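Putative transcriptional regulator protein, LacI family (PDB 3MIZ) probably binds cis-regulatory DNA as a transcription factor of the LacI family, through a helix-turn-helix domain absent from this construct. Local coordinates at residues R12-T26 and R70-R82. Residues are numbered along the deposited sequence; the frame is centred on the assembly and turned at random.
Sequences RSNTFGIITDYVSTT and RIDGVLYVTMYRR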
loop_
_atom_site.group_PDB
_atom_site.type_symbol
_atom_site.label_atom_id
_atom_site.label_comp_id
_atom_site.label_asym_id
_atom_site.label_seq_id
_atom_site.Cartn_x
_atom_site.Cartn_y
_atom_site.Cartn_z
ATOM N N ARG A 12 20.285 -17.509 22.559
ATOM C CA ARG A 12 19.453 -16.425 21.966
ATOM C C ARG A 12 20.023 -15.966 20.628
ATOM O O ARG A 12 21.196 -15.603 20.531
ATOM C CB ARG A 12 19.381 -15.238 22.930
ATOM C CG ARG A 12 18.576 -15.517 24.188
ATOM C CD ARG A 12 17.092 -15.613 23.871
ATOM N NE ARG A 12 16.341 -16.289 24.926
ATOM C CZ ARG A 12 16.451 -17.583 25.207
ATOM N NH1 ARG A 12 17.284 -18.350 24.514
ATOM N NH2 ARG A 12 15.718 -18.118 26.176
ATOM N N SER A 13 19.192 -15.986 19.592
ATOM C CA SER A 13 19.639 -15.555 18.275
ATOM C C SER A 13 19.401 -14.058 18.120
ATOM O O SER A 13 19.998 -13.410 17.257
ATOM C CB SER A 13 18.873 -16.302 17.182
ATOM O OG SER A 13 17.500 -15.952 17.200
ATOM N N ASN A 14 18.541 -13.517 18.980
ATOM C CA ASN A 14 18.167 -12.106 18.941
ATOM C C ASN A 14 17.413 -11.835 17.650
ATOM O O ASN A 14 17.433 -10.722 17.112
ATOM C CB ASN A 14 19.402 -11.204 19.036
ATOM C CG ASN A 14 20.025 -11.233 20.418
ATOM O OD1 ASN A 14 19.315 -11.190 21.421
ATOM N ND2 ASN A 14 21.347 -11.295 20.479
ATOM N N THR A 15 16.743 -12.872 17.158
ATOM C CA THR A 15 15.970 -12.765 15.931
ATOM C C THR A 15 14.502 -13.055 16.216
ATOM O O THR A 15 14.167 -14.080 16.815
ATOM C CB THR A 15 16.484 -13.759 14.865
ATOM O OG1 THR A 15 17.861 -13.478 14.582
ATOM C CG2 THR A 15 15.677 -13.639 13.579
ATOM N N PHE A 16 13.634 -12.135 15.811
ATOM C CA PHE A 16 12.197 -12.310 15.987
ATOM C C PHE A 16 11.669 -12.673 14.609
ATOM O O PHE A 16 12.154 -12.162 13.603
ATOM C CB PHE A 16 11.510 -11.011 16.430
ATOM C CG PHE A 16 11.706 -10.656 17.879
ATOM C CD1 PHE A 16 12.458 -11.458 18.726
ATOM C CD2 PHE A 16 11.136 -9.499 18.390
ATOM C CE1 PHE A 16 12.638 -11.109 20.065
ATOM C CE2 PHE A 16 11.306 -9.140 19.719
ATOM C CZ PHE A 16 12.061 -9.947 20.562
ATOM N N GLY A 17 10.689 -13.564 14.568
ATOM C CA GLY A 17 10.110 -13.942 13.301
ATOM C C GLY A 17 8.698 -13.399 13.256
ATOM O O GLY A 17 7.989 -13.425 14.257
ATOM N N ILE A 18 8.296 -12.880 12.109
ATOM C CA ILE A 18 6.938 -12.366 11.949
ATOM C C ILE A 18 6.205 -13.317 11.025
ATOM O O ILE A 18 6.659 -13.582 9.914
ATOM C CB ILE A 18 6.904 -10.985 11.268
ATOM C CG1 ILE A 18 7.599 -9.942 12.140
ATOM C CG2 ILE A 18 5.434 -10.575 11.007
ATOM C CD1 ILE A 18 7.594 -8.539 11.511
ATOM N N ILE A 19 5.083 -13.851 11.480
ATOM C CA ILE A 19 4.310 -14.730 10.621
ATOM C C ILE A 19 3.086 -13.915 10.255
ATOM O O ILE A 19 2.274 -13.581 11.114
ATOM C CB ILE A 19 3.900 -16.032 11.345
ATOM C CG1 ILE A 19 5.157 -16.850 11.665
ATOM C CG2 ILE A 19 2.924 -16.837 10.472
ATOM C CD1 ILE A 19 4.886 -18.193 12.309
ATOM N N THR A 20 2.978 -13.552 8.985
ATOM C CA THR A 20 1.836 -12.777 8.546
ATOM C C THR A 20 1.025 -13.566 7.537
ATOM O O THR A 20 1.512 -14.538 6.976
ATOM C CB THR A 20 2.265 -11.472 7.901
ATOM O OG1 THR A 20 1.096 -10.711 7.586
ATOM C CG2 THR A 20 3.064 -11.739 6.623
ATOM N N ASP A 21 -0.211 -13.139 7.296
ATOM C CA ASP A 21 -1.057 -13.844 6.346
ATOM C C ASP A 21 -1.124 -13.288 4.923
ATOM O O ASP A 21 -0.628 -13.919 3.990
ATOM C CB ASP A 21 -2.487 -14.006 6.902
ATOM C CG ASP A 21 -3.087 -12.701 7.435
ATOM O OD1 ASP A 21 -2.497 -11.617 7.236
ATOM O OD2 ASP A 21 -4.174 -12.769 8.053
ATOM N N TYR A 22 -1.699 -12.102 4.749
ATOM C CA TYR A 22 -1.876 -11.562 3.400
ATOM C C TYR A 22 -1.082 -10.322 3.029
ATOM O O TYR A 22 -1.585 -9.458 2.307
ATOM C CB TYR A 22 -3.361 -11.287 3.175
ATOM C CG TYR A 22 -4.237 -12.468 3.509
ATOM C CD1 TYR A 22 -4.278 -13.589 2.678
ATOM C CD2 TYR A 22 -5.005 -12.479 4.668
ATOM C CE1 TYR A 22 -5.063 -14.693 2.998
ATOM C CE2 TYR A 22 -5.793 -13.578 4.999
ATOM C CZ TYR A 22 -5.815 -14.683 4.156
ATOM O OH TYR A 22 -6.580 -15.776 4.489
ATOM N N VAL A 23 0.160 -10.242 3.486
ATOM C CA VAL A 23 0.995 -9.080 3.205
ATOM C C VAL A 23 1.292 -8.867 1.715
ATOM O O VAL A 23 1.457 -7.726 1.273
ATOM C CB VAL A 23 2.340 -9.165 3.987
ATOM C CG1 VAL A 23 3.254 -10.195 3.356
ATOM C CG2 VAL A 23 3.003 -7.806 4.041
ATOM N N SER A 24 1.343 -9.948 0.936
ATOM C CA SER A 24 1.643 -9.819 -0.489
ATOM C C SER A 24 0.461 -9.280 -1.288
ATOM O O SER A 24 0.611 -8.907 -2.449
ATOM C CB SER A 24 2.079 -11.166 -1.073
ATOM O OG SER A 24 0.993 -12.077 -1.139
ATOM N N THR A 25 -0.711 -9.247 -0.663
ATOM C CA THR A 25 -1.911 -8.746 -1.323
ATOM C C THR A 25 -2.597 -7.651 -0.500
ATOM O O THR A 25 -3.592 -7.070 -0.937
ATOM C CB THR A 25 -2.917 -9.882 -1.583
ATOM O OG1 THR A 25 -4.096 -9.345 -2.196
ATOM C CG2 THR A 25 -3.290 -10.575 -0.278
ATOM N N THR A 26 -2.056 -7.378 0.686
ATOM C CA THR A 26 -2.586 -6.348 1.584
ATOM C C THR A 26 -1.426 -5.510 2.129
ATOM O O THR A 26 -0.794 -5.882 3.113
ATOM C CB THR A 26 -3.350 -6.976 2.784
ATOM O OG1 THR A 26 -4.496 -7.693 2.303
ATOM C CG2 THR A 26 -3.815 -5.899 3.750
ATOM N N ARG A 70 15.997 -21.517 15.019
ATOM C CA ARG A 70 16.192 -21.014 16.381
ATOM C C ARG A 70 15.695 -19.590 16.639
ATOM O O ARG A 70 16.313 -18.840 17.394
ATOM C CB ARG A 70 17.669 -21.100 16.783
ATOM C CG ARG A 70 18.366 -22.401 16.396
ATOM C CD ARG A 70 17.611 -23.633 16.867
ATOM N NE ARG A 70 18.267 -24.858 16.416
ATOM C CZ ARG A 70 17.711 -26.066 16.456
ATOM N NH1 ARG A 70 16.479 -26.219 16.927
ATOM N NH2 ARG A 70 18.388 -27.123 16.024
ATOM N N ILE A 71 14.593 -19.208 16.008
ATOM C CA ILE A 71 14.027 -17.880 16.231
ATOM C C ILE A 71 13.690 -17.772 17.724
ATOM O O ILE A 71 13.219 -18.738 18.323
ATOM C CB ILE A 71 12.740 -17.682 15.402
ATOM C CG1 ILE A 71 13.079 -17.698 13.910
ATOM C CG2 ILE A 71 12.062 -16.378 15.783
ATOM C CD1 ILE A 71 14.076 -16.623 13.497
ATOM N N ASP A 72 13.941 -16.608 18.319
ATOM C CA ASP A 72 13.671 -16.397 19.741
ATOM C C ASP A 72 12.191 -16.228 20.069
ATOM O O ASP A 72 11.739 -16.629 21.142
ATOM C CB ASP A 72 14.426 -15.173 20.267
ATOM C CG ASP A 72 15.919 -15.398 20.351
ATOM O OD1 ASP A 72 16.347 -16.573 20.379
ATOM O OD2 ASP A 72 16.660 -14.391 20.407
ATOM N N GLY A 73 11.446 -15.624 19.149
ATOM C CA GLY A 73 10.025 -15.421 19.369
ATOM C C GLY A 73 9.306 -15.119 18.065
ATOM O O GLY A 73 9.945 -14.853 17.045
ATOM N N VAL A 74 7.979 -15.153 18.098
ATOM C CA VAL A 74 7.176 -14.888 16.908
ATOM C C VAL A 74 6.111 -13.825 17.134
ATOM O O VAL A 74 5.450 -13.793 18.171
ATOM C CB VAL A 74 6.434 -16.166 16.417
ATOM C CG1 VAL A 74 5.371 -15.796 15.365
ATOM C CG2 VAL A 74 7.411 -17.148 15.828
ATOM N N LEU A 75 5.963 -12.942 16.158
ATOM C CA LEU A 75 4.917 -11.941 16.213
ATOM C C LEU A 75 3.960 -12.406 15.124
ATOM O O LEU A 75 4.287 -12.391 13.941
ATOM C CB LEU A 75 5.481 -10.554 15.912
ATOM C CG LEU A 75 6.402 -10.078 17.037
ATOM C CD1 LEU A 75 7.197 -8.867 16.593
ATOM C CD2 LEU A 75 5.555 -9.764 18.272
ATOM N N TYR A 76 2.797 -12.881 15.548
ATOM C CA TYR A 76 1.771 -13.375 14.644
ATOM C C TYR A 76 0.944 -12.159 14.264
ATOM O O TYR A 76 0.161 -11.662 15.072
ATOM C CB TYR A 76 0.894 -14.378 15.381
ATOM C CG TYR A 76 0.095 -15.250 14.472
ATOM C CD1 TYR A 76 0.681 -16.359 13.864
ATOM C CD2 TYR A 76 -1.256 -14.992 14.231
ATOM C CE1 TYR A 76 -0.047 -17.196 13.049
ATOM C CE2 TYR A 76 -1.999 -15.829 13.411
ATOM C CZ TYR A 76 -1.382 -16.935 12.825
ATOM O OH TYR A 76 -2.101 -17.790 12.022
ATOM N N VAL A 77 1.110 -11.692 13.031
ATOM C CA VAL A 77 0.426 -10.492 12.574
ATOM C C VAL A 77 -0.524 -10.722 11.405
ATOM O O VAL A 77 -0.153 -11.299 10.380
ATOM C CB VAL A 77 1.470 -9.423 12.151
ATOM C CG1 VAL A 77 0.778 -8.120 11.769
ATOM C CG2 VAL A 77 2.472 -9.213 13.268
ATOM N N THR A 78 -1.758 -10.268 11.557
ATOM C CA THR A 78 -2.725 -10.407 10.475
ATOM C C THR A 78 -2.878 -9.048 9.794
ATOM O O THR A 78 -2.770 -8.004 10.446
ATOM C CB THR A 78 -4.086 -10.905 11.005
ATOM O OG1 THR A 78 -4.528 -10.073 12.085
ATOM C CG2 THR A 78 -3.953 -12.344 11.513
HETATM N N MSE A 79 -3.110 -9.057 8.484
HETATM C CA MSE A 79 -3.270 -7.809 7.738
HETATM C C MSE A 79 -4.513 -7.044 8.188
HETATM O O MSE A 79 -4.513 -5.812 8.237
HETATM C CB MSE A 79 -3.332 -8.101 6.239
HETATM C CG MSE A 79 -1.991 -8.492 5.654
HETATM SE SE MSE A 79 -0.680 -7.073 5.897
HETATM C CE MSE A 79 0.284 -7.750 7.451
ATOM N N TYR A 80 -5.585 -7.767 8.492
ATOM C CA TYR A 80 -6.790 -7.122 8.997
ATOM C C TYR A 80 -7.174 -7.847 10.271
ATOM O O TYR A 80 -6.716 -8.962 10.530
ATOM C CB TYR A 80 -7.949 -7.148 7.982
ATOM C CG TYR A 80 -8.172 -8.462 7.281
ATOM C CD1 TYR A 80 -7.636 -8.695 6.014
ATOM C CD2 TYR A 80 -8.932 -9.471 7.874
ATOM C CE1 TYR A 80 -7.855 -9.900 5.348
ATOM C CE2 TYR A 80 -9.151 -10.678 7.220
ATOM C CZ TYR A 80 -8.615 -10.883 5.959
ATOM O OH TYR A 80 -8.858 -12.064 5.302
ATOM N N ARG A 81 -8.011 -7.213 11.077
ATOM C CA ARG A 81 -8.396 -7.804 12.340
ATOM C C ARG A 81 -9.097 -9.149 12.180
ATOM O O ARG A 81 -10.071 -9.273 11.446
ATOM C CB ARG A 81 -9.270 -6.824 13.104
ATOM C CG ARG A 81 -9.264 -7.056 14.585
ATOM C CD ARG A 81 -9.981 -5.929 15.283
ATOM N NE ARG A 81 -10.242 -6.253 16.674
ATOM C CZ ARG A 81 -10.929 -5.471 17.494
ATOM N NH1 ARG A 81 -11.419 -4.319 17.048
ATOM N NH2 ARG A 81 -11.127 -5.842 18.748
ATOM N N ARG A 82 -8.583 -10.159 12.876
ATOM C CA ARG A 82 -9.138 -11.504 12.791
ATOM C C ARG A 82 -9.149 -12.188 14.154
ATOM O O ARG A 82 -8.435 -11.784 15.077
ATOM C CB ARG A 82 -8.290 -12.374 11.850
ATOM C CG ARG A 82 -8.218 -11.941 10.394
ATOM C CD ARG A 82 -7.236 -12.828 9.633
ATOM N NE ARG A 82 -7.577 -14.241 9.782
ATOM C CZ ARG A 82 -6.748 -15.250 9.523
ATOM N NH1 ARG A 82 -5.513 -15.014 9.096
ATOM N NH2 ARG A 82 -7.154 -16.503 9.708
HETATM O O HOH W 1 -5.715 -10.555 7.679
#
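A chi1 of 50° puts D21 CG on the side between backbone N and carbonyl carbon, where the carboxylate meets the chain beyond strand 73-78; R82, extended until it bends at chi3 (55°), reaches it from the opposite direction. The salt bridge R82 NH1 to D21 OD2 (2.8 Å) uses the anti lone pair, with the two planes nearly coplanar. On its syn side D21 OD1 accepts M79 N at 2.9 Å, while Y22 N bonds to it from above the carboxylate plane. A water donating to D21 OD2 accepts from Y80 N and lies over the centre of the Y80 ring, tying the second corner residue to D21 as well. Selenomethionine M79, bent at chi2 and chi3, lays SE beside V23 (CB to SE 4.1 Å). At the other end the D72 carboxylate receives S13 N on OD1 (3.0 Å), and D72 N bonds to T15 O. Between these ends, L75 N to G17 O (2.8 Å), I19 N to L75 O and V77 N to I19 O fix a parallel register. I19 packs on V74 and Y76, facing W63 of helix 56-68. Strand 46-51 flanks 15-20 and strand 95-97 flanks 73-78, order 2-1-3-4, fitting the Rossmann-like subdomain of a periplasmic-binding-protein fold.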